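Local atomic coordinates of austinoid biosynthesis clusters protein H (Emericella nidulans FGSC A4, PDB entry 5X9K), a protein that takes part in the biosynthesis of the fungal meroterpenoids austinol and dehydroaustinol as a homodimeric isomerase of the trt14 family. Residues A[108-113]-A[127-132]. Sequence-based numbering, arbitrary orientation.
Sequences KVVLHI and EYVYIL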
# COMPACT_ATOMS: atom_id res chain seq x y z
N LYS A 108 -8.85 -12.77 -2.48
CA LYS A 108 -8.14 -11.49 -2.46
C LYS A 108 -6.97 -11.51 -3.44
O LYS A 108 -6.22 -12.50 -3.54
CB LYS A 108 -7.65 -11.15 -1.05
CG LYS A 108 -8.78 -10.77 -0.11
CD LYS A 108 -8.26 -10.33 1.26
CE LYS A 108 -9.35 -10.41 2.32
NZ LYS A 108 -9.55 -9.11 3.03
N VAL A 109 -6.82 -10.41 -4.17
CA VAL A 109 -5.73 -10.22 -5.11
C VAL A 109 -5.02 -8.94 -4.71
O VAL A 109 -5.66 -7.89 -4.57
CB VAL A 109 -6.23 -10.11 -6.56
CG1 VAL A 109 -5.07 -9.84 -7.48
CG2 VAL A 109 -7.02 -11.39 -6.99
N VAL A 110 -3.71 -9.03 -4.54
CA VAL A 110 -2.88 -7.89 -4.15
C VAL A 110 -2.04 -7.48 -5.35
O VAL A 110 -1.35 -8.32 -5.95
CB VAL A 110 -1.99 -8.21 -2.95
CG1 VAL A 110 -1.21 -6.96 -2.53
CG2 VAL A 110 -2.83 -8.69 -1.78
N LEU A 111 -2.08 -6.19 -5.69
CA LEU A 111 -1.42 -5.68 -6.89
C LEU A 111 -0.63 -4.43 -6.57
O LEU A 111 -1.12 -3.54 -5.88
CB LEU A 111 -2.44 -5.34 -7.98
CG LEU A 111 -3.30 -6.50 -8.49
CD1 LEU A 111 -4.44 -5.97 -9.34
CD2 LEU A 111 -2.43 -7.46 -9.29
N HIS A 112 0.60 -4.37 -7.09
CA HIS A 112 1.37 -3.14 -7.09
C HIS A 112 1.07 -2.41 -8.40
O HIS A 112 1.47 -2.85 -9.48
CB HIS A 112 2.86 -3.46 -6.92
CG HIS A 112 3.71 -2.25 -6.74
ND1 HIS A 112 5.09 -2.30 -6.76
CD2 HIS A 112 3.39 -0.95 -6.53
CE1 HIS A 112 5.57 -1.09 -6.58
NE2 HIS A 112 4.56 -0.25 -6.44
N ILE A 113 0.34 -1.29 -8.30
CA ILE A 113 -0.27 -0.60 -9.43
C ILE A 113 0.45 0.71 -9.71
O ILE A 113 0.80 1.44 -8.77
CB ILE A 113 -1.76 -0.33 -9.14
CG1 ILE A 113 -2.52 -1.64 -9.00
CG2 ILE A 113 -2.38 0.58 -10.22
CD1 ILE A 113 -2.78 -2.29 -10.31
N GLU A 127 1.51 5.69 -7.87
CA GLU A 127 1.42 4.25 -7.68
C GLU A 127 0.61 3.94 -6.44
O GLU A 127 0.34 4.80 -5.61
CB GLU A 127 2.79 3.60 -7.60
CG GLU A 127 3.69 4.25 -6.58
CD GLU A 127 5.11 3.75 -6.67
OE1 GLU A 127 5.32 2.52 -6.52
OE2 GLU A 127 6.01 4.59 -6.88
N TYR A 128 0.23 2.66 -6.31
CA TYR A 128 -0.60 2.19 -5.22
C TYR A 128 -0.31 0.73 -4.94
O TYR A 128 0.24 0.02 -5.79
CB TYR A 128 -2.11 2.29 -5.51
CG TYR A 128 -2.59 3.42 -6.37
CD1 TYR A 128 -3.33 4.48 -5.82
CD2 TYR A 128 -2.35 3.43 -7.74
CE1 TYR A 128 -3.80 5.50 -6.61
CE2 TYR A 128 -2.81 4.46 -8.53
CZ TYR A 128 -3.53 5.48 -7.97
OH TYR A 128 -3.98 6.49 -8.78
N VAL A 129 -0.72 0.27 -3.77
CA VAL A 129 -1.01 -1.13 -3.53
C VAL A 129 -2.53 -1.26 -3.48
O VAL A 129 -3.19 -0.57 -2.70
CB VAL A 129 -0.36 -1.66 -2.25
CG1 VAL A 129 -0.71 -3.13 -2.03
CG2 VAL A 129 1.17 -1.48 -2.32
N TYR A 130 -3.09 -2.09 -4.36
CA TYR A 130 -4.49 -2.44 -4.28
C TYR A 130 -4.60 -3.80 -3.63
O TYR A 130 -3.86 -4.72 -3.98
CB TYR A 130 -5.14 -2.50 -5.67
CG TYR A 130 -5.57 -1.19 -6.28
CD1 TYR A 130 -5.26 0.03 -5.70
CD2 TYR A 130 -6.33 -1.18 -7.45
CE1 TYR A 130 -5.70 1.23 -6.27
CE2 TYR A 130 -6.75 -0.02 -8.03
CZ TYR A 130 -6.44 1.18 -7.45
OH TYR A 130 -6.88 2.34 -8.04
N ILE A 131 -5.54 -3.95 -2.70
CA ILE A 131 -5.97 -5.27 -2.23
C ILE A 131 -7.45 -5.41 -2.57
O ILE A 131 -8.29 -4.74 -1.97
CB ILE A 131 -5.73 -5.48 -0.73
CG1 ILE A 131 -4.24 -5.35 -0.41
CG2 ILE A 131 -6.24 -6.85 -0.31
CD1 ILE A 131 -3.92 -5.38 1.08
N LEU A 132 -7.77 -6.30 -3.51
CA LEU A 132 -9.13 -6.45 -4.02
C LEU A 132 -9.70 -7.78 -3.53
O LEU A 132 -9.11 -8.84 -3.79
CB LEU A 132 -9.16 -6.39 -5.54
CG LEU A 132 -8.46 -5.16 -6.14
CD1 LEU A 132 -8.47 -5.18 -7.65
CD2 LEU A 132 -9.11 -3.89 -5.62
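The long antiparallel beta hairpin of strands 108-119 and 122-134 carries two unlike faces, and the two strands are joined by six backbone hydrogen bonds in the pairs Val109-Leu132, Leu111-Tyr130 and Ile113-Tyr128. Each pair is bonded in both directions, as in Ile113 N to Tyr128 O and Tyr128 N to Ile113 O, both 2.8 Å. On the face of Val110, His112, Val129 and Ile131, one polar link stands beside an aliphatic cluster. His112 NE2 donates to Glu127 OE1 at 2.9 Å, meeting the oxygen nearly along its C-O axis; imidazole and carboxylate are almost coplanar, 17° apart. The ring gets there because CG lies opposite the backbone N (chi1 -173°), which also brings His112 CD2 within 3.4 Å of Tyr128 O, again at the ring edge. Glu127 OE2 accepts from Ser63 N of the second subunit, so both carboxylate oxygens are engaged and the group's rotation is probably fixed. Nearby, Val110 CG1 touches Val129 CG1 at 3.9 Å, while Val110 CG2 lies beside Ile131 CG1. On the other face, Ile113 divides its branches: Ile113 CG1 lies over one face of the Tyr130 ring, 4.1 Å from Tyr130 CG, and Ile113 CG2 reaches Tyr128 CD2 at 3.8 Å. Helix 26-38 packs on Val109 and Leu132 of this face; strands 87-94 and 101-103 pair with 108-119, strand 141-148 with 122-134, and Phe61 and Phe145 of the second subunit meet the imidazole edge-to-face.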